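Local coordinates for protein BIFUNCTIONAL PROTEIN Proline utilization A (PutA) (Corynebacterium freiburgense, PDB 5UX5) that probably oxidises proline to glutamate in two steps, with an FAD-dependent proline dehydrogenase and an NAD-dependent aldehyde dehydrogenase in one chain, at residues 349-353 with 354-358; 186-190 with 191-195; 637-640 with 641-645. One frame throughout, in Å; residues are numbered along the deposited sequence.

Overall arrangement
Following the chain from its N terminus, interaction 2 (186-195) comes first, where strand 185-189 of the proline dehydrogenase barrel passes into the short helix 190-193. Interaction 1 (349-358) follows later in the same barrel, at the passage from strand 345-350 to helix 354-367; their centres lie about 26 Å apart and both strands belong to one parallel sheet. Interaction 3 (637-645) is remote, its centre about 64 Å from that of interaction 1, and closes the turn from helix 624-636 to strand 644-646 in the aldehyde dehydrogenase part. Each contact closes only a local turn; the three stand in series, none nesting or crossing.

Interaction 1: 349-353 with 354-358; sequences IASHN and LFSVA. With FAD (flavin-adenine dinucleotide), chain E.
N353, at the N-cap of helix 354-367, turns its side-chain amide back over the first helical turn. Its CG stands opposite the backbone N (chi1 -174°), which brings OD1 to two amides that have no helical acceptor before them. The bond from S356 N to N353 OD1, 3.0 Å, is the straighter one (165°), though the donor lies above the amide plane; that from F355 N to OD1 is weak. The backbone of N353 joins in, its O accepting from V357 N at 3.0 Å. Asparagine suits the place because its short side chain offers an acceptor to the helix and a donor to the ligand.

The turn before the helix is an ST turn: S351 OG accepts from N353 N at 2.9 Å. It lies within a beta-alpha-beta unit of the barrel, in which strand 345-350 ends beside the flavin cofactor and helix 354-367 leads away from it.

From these residues three hydrogen bonds reach the FAD diphosphate. S351 OG donates to O1P of FAD (2.6 Å), so this hydroxyl serves turn and ligand together. H352 N reaches FAD O2P and N353 ND2 reaches FAD O2A, the latter at 3.3 Å. The helix start may add a little positive potential here, and K299 NZ bonds both FAD and S356 OG. H352 NE2 accepts from the backbone N of L378.

Among the apolar contacts, A350 sets CB over the face of the isoalloxazine, 3.8 Å from C7 of FAD. The side chains of I349 and V357 run antiparallel past one another, CG2 to CG2 at 3.9 Å, two branched residues joining strand to helix. V357 also packs on W31 of helix 16-31.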
loop_
_atom_site.group_PDB
_atom_site.type_symbol
_atom_site.label_atom_id
_atom_site.label_comp_id
_atom_site.label_asym_id
_atom_site.label_seq_id
_atom_site.Cartn_x
_atom_site.Cartn_y
_atom_site.Cartn_z
ATOM N N ILE A 349 -24.135 -26.353 -5.534
ATOM C CA ILE A 349 -24.742 -25.111 -5.064
ATOM C C ILE A 349 -24.404 -24.973 -3.584
ATOM O O ILE A 349 -24.805 -25.800 -2.760
ATOM C CB ILE A 349 -26.266 -25.088 -5.300
ATOM C CG1 ILE A 349 -26.651 -24.421 -6.626
ATOM C CG2 ILE A 349 -26.971 -24.321 -4.215
ATOM C CD1 ILE A 349 -26.308 -25.186 -7.823
ATOM N N ALA A 350 -23.654 -23.932 -3.242
ATOM C CA ALA A 350 -23.187 -23.708 -1.877
ATOM C C ALA A 350 -23.934 -22.492 -1.342
ATOM O O ALA A 350 -23.503 -21.353 -1.529
ATOM C CB ALA A 350 -21.669 -23.504 -1.815
ATOM N N SER A 351 -25.076 -22.740 -0.704
ATOM C CA SER A 351 -25.886 -21.659 -0.167
ATOM C C SER A 351 -26.786 -22.198 0.936
ATOM O O SER A 351 -27.280 -23.326 0.844
ATOM C CB SER A 351 -26.734 -20.996 -1.258
ATOM O OG SER A 351 -27.541 -19.968 -0.700
ATOM N N HIS A 352 -26.984 -21.394 1.983
ATOM C CA HIS A 352 -28.020 -21.666 2.978
ATOM C C HIS A 352 -29.310 -20.918 2.682
ATOM O O HIS A 352 -30.274 -21.026 3.450
ATOM C CB HIS A 352 -27.535 -21.323 4.386
ATOM C CG HIS A 352 -26.669 -22.378 4.988
ATOM N ND1 HIS A 352 -27.179 -23.560 5.483
ATOM C CD2 HIS A 352 -25.331 -22.431 5.184
ATOM C CE1 HIS A 352 -26.188 -24.301 5.950
ATOM N NE2 HIS A 352 -25.059 -23.639 5.781
ATOM N N ASN A 353 -29.332 -20.148 1.597
ATOM C CA ASN A 353 -30.544 -19.505 1.118
ATOM C C ASN A 353 -31.455 -20.552 0.487
ATOM O O ASN A 353 -31.158 -21.071 -0.595
ATOM C CB ASN A 353 -30.173 -18.423 0.114
ATOM C CG ASN A 353 -31.358 -17.626 -0.323
ATOM O OD1 ASN A 353 -32.353 -18.173 -0.807
ATOM N ND2 ASN A 353 -31.271 -16.321 -0.146
ATOM N N LEU A 354 -32.573 -20.856 1.151
ATOM C CA LEU A 354 -33.426 -21.953 0.707
ATOM C C LEU A 354 -34.038 -21.680 -0.662
ATOM O O LEU A 354 -34.289 -22.616 -1.434
ATOM C CB LEU A 354 -34.537 -22.170 1.726
ATOM C CG LEU A 354 -34.055 -22.612 3.098
ATOM C CD1 LEU A 354 -35.218 -22.659 4.114
ATOM C CD2 LEU A 354 -33.340 -23.943 2.968
ATOM N N PHE A 355 -34.244 -20.410 -0.999
ATOM C CA PHE A 355 -34.782 -20.085 -2.313
ATOM C C PHE A 355 -33.770 -20.406 -3.406
ATOM O O PHE A 355 -34.112 -21.051 -4.409
ATOM C CB PHE A 355 -35.186 -18.606 -2.362
ATOM C CG PHE A 355 -36.375 -18.279 -1.511
ATOM C CD1 PHE A 355 -37.648 -18.685 -1.892
ATOM C CD2 PHE A 355 -36.228 -17.574 -0.331
ATOM C CE1 PHE A 355 -38.754 -18.397 -1.109
ATOM C CE2 PHE A 355 -37.333 -17.280 0.457
ATOM C CZ PHE A 355 -38.594 -17.693 0.066
ATOM N N SER A 356 -32.506 -19.994 -3.204
ATOM C CA SER A 356 -31.447 -20.339 -4.146
ATOM C C SER A 356 -31.324 -21.843 -4.312
ATOM O O SER A 356 -31.123 -22.336 -5.427
ATOM C CB SER A 356 -30.116 -19.756 -3.694
ATOM O OG SER A 356 -30.224 -18.365 -3.591
ATOM N N VAL A 357 -31.437 -22.590 -3.217
ATOM C CA VAL A 357 -31.283 -24.036 -3.321
ATOM C C VAL A 357 -32.505 -24.648 -3.980
ATOM O O VAL A 357 -32.379 -25.498 -4.862
ATOM C CB VAL A 357 -30.998 -24.648 -1.940
ATOM C CG1 VAL A 357 -30.903 -26.153 -2.031
ATOM C CG2 VAL A 357 -29.727 -24.083 -1.399
ATOM N N ALA A 358 -33.705 -24.206 -3.589
ATOM C CA ALA A 358 -34.921 -24.730 -4.213
ATOM C C ALA A 358 -34.931 -24.493 -5.717
ATOM O O ALA A 358 -35.490 -25.302 -6.465
ATOM C CB ALA A 358 -36.162 -24.111 -3.567
HETATM P PA FAD E . -27.306 -14.942 1.501
HETATM O O1A FAD E . -27.814 -14.029 2.669
HETATM O O2A FAD E . -28.216 -15.279 0.416
HETATM O O5B FAD E . -26.156 -14.467 0.695
HETATM C C5B FAD E . -25.183 -13.627 1.288
HETATM C C4B FAD E . -24.173 -13.235 0.226
HETATM O O4B FAD E . -24.655 -12.184 -0.560
HETATM C C3B FAD E . -22.876 -12.753 0.793
HETATM O O3B FAD E . -21.988 -13.738 1.189
HETATM C C2B FAD E . -22.337 -11.927 -0.319
HETATM O O2B FAD E . -21.564 -12.677 -1.183
HETATM C C1B FAD E . -23.579 -11.355 -0.937
HETATM N N9A FAD E . -23.842 -9.985 -0.521
HETATM C C8A FAD E . -24.460 -9.583 0.655
HETATM N N7A FAD E . -24.506 -8.237 0.703
HETATM C C5A FAD E . -23.941 -7.679 -0.438
HETATM C C6A FAD E . -23.744 -6.367 -0.912
HETATM N N6A FAD E . -24.135 -5.178 -0.172
HETATM N N1A FAD E . -23.151 -6.192 -2.103
HETATM C C2A FAD E . -22.737 -7.271 -2.841
HETATM N N3A FAD E . -22.914 -8.558 -2.407
HETATM C C4A FAD E . -23.504 -8.796 -1.230
HETATM N N1 FAD E . -17.093 -18.266 -0.139
HETATM C C2 FAD E . -15.964 -17.985 -0.992
HETATM O O2 FAD E . -15.702 -16.677 -1.323
HETATM N N3 FAD E . -15.130 -19.032 -1.405
HETATM C C4 FAD E . -15.388 -20.357 -1.051
HETATM O O4 FAD E . -14.557 -21.376 -1.485
HETATM C C4X FAD E . -16.644 -20.684 -0.302
HETATM N N5 FAD E . -17.051 -21.992 -0.063
HETATM C C5X FAD E . -18.258 -22.260 0.598
HETATM C C6 FAD E . -18.675 -23.581 0.847
HETATM C C7 FAD E . -19.874 -23.808 1.512
HETATM C C7M FAD E . -20.341 -25.205 1.801
HETATM C C8 FAD E . -20.670 -22.763 1.911
HETATM C C8M FAD E . -21.959 -23.015 2.623
HETATM C C9 FAD E . -20.265 -21.459 1.670
HETATM C C9A FAD E . -19.071 -21.214 1.018
HETATM N N10 FAD E . -18.698 -19.859 0.774
HETATM C C10 FAD E . -17.484 -19.575 0.113
HETATM C "C1'" FAD E . -19.550 -18.762 1.269
HETATM C "C2'" FAD E . -20.498 -18.133 0.285
HETATM O "O2'" FAD E . -19.759 -17.446 -0.661
HETATM C "C3'" FAD E . -21.447 -17.215 1.085
HETATM O "O3'" FAD E . -20.692 -16.214 1.649
HETATM C "C4'" FAD E . -22.284 -17.844 2.206
HETATM O "O4'" FAD E . -22.526 -19.192 2.022
HETATM C "C5'" FAD E . -23.582 -17.067 2.520
HETATM O "O5'" FAD E . -24.376 -16.696 1.399
HETATM P P FAD E . -25.849 -17.293 1.084
HETATM O O1P FAD E . -26.129 -17.834 -0.369
HETATM O O2P FAD E . -25.966 -18.278 2.311
HETATM O O3P FAD E . -26.929 -16.336 1.822
#

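Interaction 2: 186-190 with 191-195; sequences VSIKA and TSVVA
K189 and A190 meet S192, V193 and V194 in a local turn, where strand 185-189 of the proline dehydrogenase barrel runs on into the short, weakly bonded helix 190-193. Backbone bonds make the turn. K189 O accepts from S192 N at 2.7 Å, with a weak second bond from V193 N. A190 O is likewise gripped twice, by V193 N and, more directly, by V194 N at 2.9 Å (163°), so the carbonyls of K189 and A190 both find their partners within the next few residues.

I188 runs out toward V193 in an extended form, CG1 placed opposite the backbone N (chi1 -169°), and its CD1 comes to 3.5 Å from CG2 of V193, the two side chains crossing at about a right angle. An isoleucine has the length to reach forward from the strand to the turn, and the branched valine offers it a methyl. S192 adds its CB, 4.2 Å from CG1 of I188; a small residue fits where its CB also lies against the carbonyl of K189. A190 is small too, and packs on L209 of helix 202-221, as V193 does on L213.

K189 leaves on another course. It passes T191 obliquely, and a bend at its third torsion (-81°) sets CE 4.2 Å from OG1 of T191; its side chain comes to about 6 Å from the bound FAD. It touches D232 of the next strand and E234. The arrangement is that of a TIM barrel, in which the loops following the parallel strands gather at their C-terminal ends, the side that holds the active site in this fold.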
loop_
_atom_site.group_PDB
_atom_site.type_symbol
_atom_site.label_atom_id
_atom_site.label_comp_id
_atom_site.label_asym_id
_atom_site.label_seq_id
_atom_site.Cartn_x
_atom_site.Cartn_y
_atom_site.Cartn_z
ATOM N N VAL A 186 -11.432 -33.006 -0.056
ATOM C CA VAL A 186 -10.636 -31.957 0.565
ATOM C C VAL A 186 -10.696 -30.733 -0.330
ATOM O O VAL A 186 -10.811 -30.835 -1.555
ATOM C CB VAL A 186 -9.170 -32.387 0.809
ATOM C CG1 VAL A 186 -9.119 -33.587 1.738
ATOM C CG2 VAL A 186 -8.450 -32.675 -0.511
ATOM N N SER A 187 -10.597 -29.566 0.277
ATOM C CA SER A 187 -10.527 -28.358 -0.525
ATOM C C SER A 187 -9.420 -27.483 0.041
ATOM O O SER A 187 -9.167 -27.497 1.244
ATOM C CB SER A 187 -11.907 -27.617 -0.626
ATOM O OG SER A 187 -12.563 -27.420 0.609
ATOM N N ILE A 188 -8.702 -26.805 -0.854
ATOM C CA ILE A 188 -7.519 -26.021 -0.524
ATOM C C ILE A 188 -7.434 -24.833 -1.489
ATOM O O ILE A 188 -8.027 -24.850 -2.575
ATOM C CB ILE A 188 -6.254 -26.919 -0.600
ATOM C CG1 ILE A 188 -5.021 -26.215 -0.006
ATOM C CG2 ILE A 188 -6.015 -27.415 -2.026
ATOM C CD1 ILE A 188 -3.781 -27.051 0.003
ATOM N N LYS A 189 -6.698 -23.781 -1.081
ATOM C CA LYS A 189 -6.526 -22.565 -1.880
ATOM C C LYS A 189 -5.099 -22.452 -2.396
ATOM O O LYS A 189 -4.140 -22.744 -1.676
ATOM C CB LYS A 189 -6.806 -21.289 -1.079
ATOM C CG LYS A 189 -8.182 -21.157 -0.531
ATOM C CD LYS A 189 -8.465 -19.733 -0.110
ATOM C CE LYS A 189 -7.928 -19.344 1.249
ATOM N NZ LYS A 189 -8.589 -18.028 1.649
ATOM N N ALA A 190 -4.974 -21.878 -3.595
ATOM C CA ALA A 190 -3.675 -21.582 -4.179
ATOM C C ALA A 190 -2.798 -20.809 -3.217
ATOM O O ALA A 190 -1.601 -21.102 -3.080
ATOM C CB ALA A 190 -3.847 -20.775 -5.467
ATOM N N THR A 191 -3.367 -19.820 -2.530
ATOM C CA THR A 191 -2.521 -19.043 -1.637
ATOM C C THR A 191 -2.141 -19.803 -0.383
ATOM O O THR A 191 -1.279 -19.331 0.359
ATOM C CB THR A 191 -3.208 -17.763 -1.233
ATOM O OG1 THR A 191 -4.302 -18.084 -0.373
ATOM C CG2 THR A 191 -3.734 -17.119 -2.433
ATOM N N SER A 192 -2.738 -20.960 -0.125
ATOM C CA SER A 192 -2.208 -21.821 0.920
ATOM C C SER A 192 -1.087 -22.712 0.410
ATOM O O SER A 192 -0.308 -23.225 1.220
ATOM C CB SER A 192 -3.310 -22.710 1.491
ATOM O OG SER A 192 -4.393 -21.954 1.993
ATOM N N VAL A 193 -0.980 -22.890 -0.910
ATOM C CA VAL A 193 0.038 -23.765 -1.482
ATOM C C VAL A 193 1.300 -22.985 -1.848
ATOM O O VAL A 193 2.412 -23.519 -1.753
ATOM C CB VAL A 193 -0.551 -24.526 -2.680
ATOM C CG1 VAL A 193 0.510 -25.286 -3.421
ATOM C CG2 VAL A 193 -1.623 -25.482 -2.200
ATOM N N VAL A 194 1.147 -21.731 -2.251
ATOM C CA VAL A 194 2.252 -20.821 -2.514
ATOM C C VAL A 194 2.044 -19.574 -1.647
ATOM O O VAL A 194 1.044 -18.863 -1.798
ATOM C CB VAL A 194 2.333 -20.445 -4.003
ATOM C CG1 VAL A 194 3.371 -19.357 -4.225
ATOM C CG2 VAL A 194 2.667 -21.652 -4.825
ATOM N N ALA A 195 2.965 -19.313 -0.729
ATOM C CA ALA A 195 2.822 -18.079 0.016
ATOM C C ALA A 195 3.340 -16.921 -0.817
ATOM O O ALA A 195 4.168 -17.105 -1.710
ATOM C CB ALA A 195 3.566 -18.134 1.339
#

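Interaction 3: 637-640 with 641-645; sequences AGIG and EDLVQ
I639 presents one methyl, CG2, to both L643 and V644. Its first torsion (-57°) leaves CG1 beside the backbone N and turns CG2 to the far side from that nitrogen. There CG2 meets CD1 of L643 at 3.7 Å, the two side chains crossing at about a right angle. V644 approaches at a slant, its own CG2 lying 3.7 Å from CG2 of I639. Branched aliphatic residues suit this buried side, which L523 and A527 of helix 517-533 and L609 of helix 599-611 cover further.

The backbone curls round G640 to bring these groups together. G640 O accepts from V644 N at 3.1 Å (173°) and from L643 N at 3.0 Å, two bonds holding one carbonyl at the start of the strand. OD1 of D642 lies 3.4 Å from C of G640, beside a residue with no side chain. G638 has a positive phi (102°), which glycine adopts readily, and ends the preceding helix in a Schellman motif. R635 ties the turn back to that helix through bonds to I639 O and V644 O.

Strand 614-618, helix 624-636 and the parallel strand 644-646 form a beta-alpha-beta crossover, whose helix-to-strand turn this is, as in the Rossmann-type NAD-binding domain of aldehyde dehydrogenases.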
loop_
_atom_site.group_PDB
_atom_site.type_symbol
_atom_site.label_atom_id
_atom_site.label_comp_id
_atom_site.label_asym_id
_atom_site.label_seq_id
_atom_site.Cartn_x
_atom_site.Cartn_y
_atom_site.Cartn_z
ATOM N N ALA A 637 4.264 17.665 -23.238
ATOM C CA ALA A 637 3.273 18.482 -22.547
ATOM C C ALA A 637 3.389 19.968 -22.845
ATOM O O ALA A 637 2.477 20.719 -22.488
ATOM C CB ALA A 637 3.374 18.276 -21.036
ATOM N N GLY A 638 4.465 20.406 -23.490
ATOM C CA GLY A 638 4.690 21.812 -23.734
ATOM C C GLY A 638 5.693 22.447 -22.803
ATOM O O GLY A 638 5.930 23.656 -22.910
ATOM N N ILE A 639 6.293 21.677 -21.898
ATOM C CA ILE A 639 7.284 22.211 -20.971
ATOM C C ILE A 639 8.633 22.101 -21.669
ATOM O O ILE A 639 9.298 21.069 -21.619
ATOM C CB ILE A 639 7.268 21.472 -19.647
ATOM C CG1 ILE A 639 5.863 21.544 -19.032
ATOM C CG2 ILE A 639 8.341 22.047 -18.752
ATOM C CD1 ILE A 639 5.628 20.568 -17.899
ATOM N N GLY A 640 9.034 23.179 -22.343
ATOM C CA GLY A 640 10.199 23.170 -23.210
ATOM C C GLY A 640 11.481 23.603 -22.511
ATOM O O GLY A 640 11.541 23.775 -21.290
ATOM N N GLU A 641 12.525 23.810 -23.322
ATOM C CA GLU A 641 13.830 24.142 -22.758
ATOM C C GLU A 641 13.902 25.542 -22.164
ATOM O O GLU A 641 14.867 25.832 -21.456
ATOM C CB GLU A 641 14.927 23.982 -23.803
ATOM C CG GLU A 641 15.173 22.550 -24.218
ATOM C CD GLU A 641 16.332 22.422 -25.179
ATOM O OE1 GLU A 641 16.781 23.470 -25.700
ATOM O OE2 GLU A 641 16.792 21.281 -25.413
ATOM N N ASP A 642 12.912 26.402 -22.401
ATOM C CA ASP A 642 12.832 27.689 -21.717
ATOM C C ASP A 642 12.186 27.589 -20.343
ATOM O O ASP A 642 12.058 28.607 -19.652
ATOM C CB ASP A 642 12.063 28.690 -22.576
ATOM C CG ASP A 642 10.778 28.106 -23.150
ATOM O OD1 ASP A 642 10.553 26.880 -22.999
ATOM O OD2 ASP A 642 10.001 28.877 -23.764
ATOM N N LEU A 643 11.794 26.397 -19.923
ATOM C CA LEU A 643 11.087 26.206 -18.667
ATOM C C LEU A 643 11.804 25.252 -17.734
ATOM O O LEU A 643 11.984 25.549 -16.551
ATOM C CB LEU A 643 9.692 25.652 -18.949
ATOM C CG LEU A 643 8.486 26.540 -18.716
ATOM C CD1 LEU A 643 7.318 25.618 -18.855
ATOM C CD2 LEU A 643 8.536 27.155 -17.336
ATOM N N VAL A 644 12.170 24.085 -18.239
ATOM C CA VAL A 644 12.862 23.051 -17.494
ATOM C C VAL A 644 14.064 22.610 -18.300
ATOM O O VAL A 644 13.967 22.430 -19.516
ATOM C CB VAL A 644 11.932 21.864 -17.216
ATOM C CG1 VAL A 644 12.747 20.665 -16.787
ATOM C CG2 VAL A 644 10.916 22.272 -16.159
ATOM N N GLN A 645 15.199 22.449 -17.629
ATOM C CA GLN A 645 16.444 22.086 -18.287
ATOM C C GLN A 645 17.085 20.928 -17.528
ATOM O O GLN A 645 17.193 20.974 -16.299
ATOM C CB GLN A 645 17.351 23.309 -18.367
ATOM C CG GLN A 645 18.453 23.212 -19.382
ATOM C CD GLN A 645 17.965 23.297 -20.806
ATOM O OE1 GLN A 645 17.619 22.275 -21.409
ATOM N NE2 GLN A 645 17.961 24.499 -21.366
#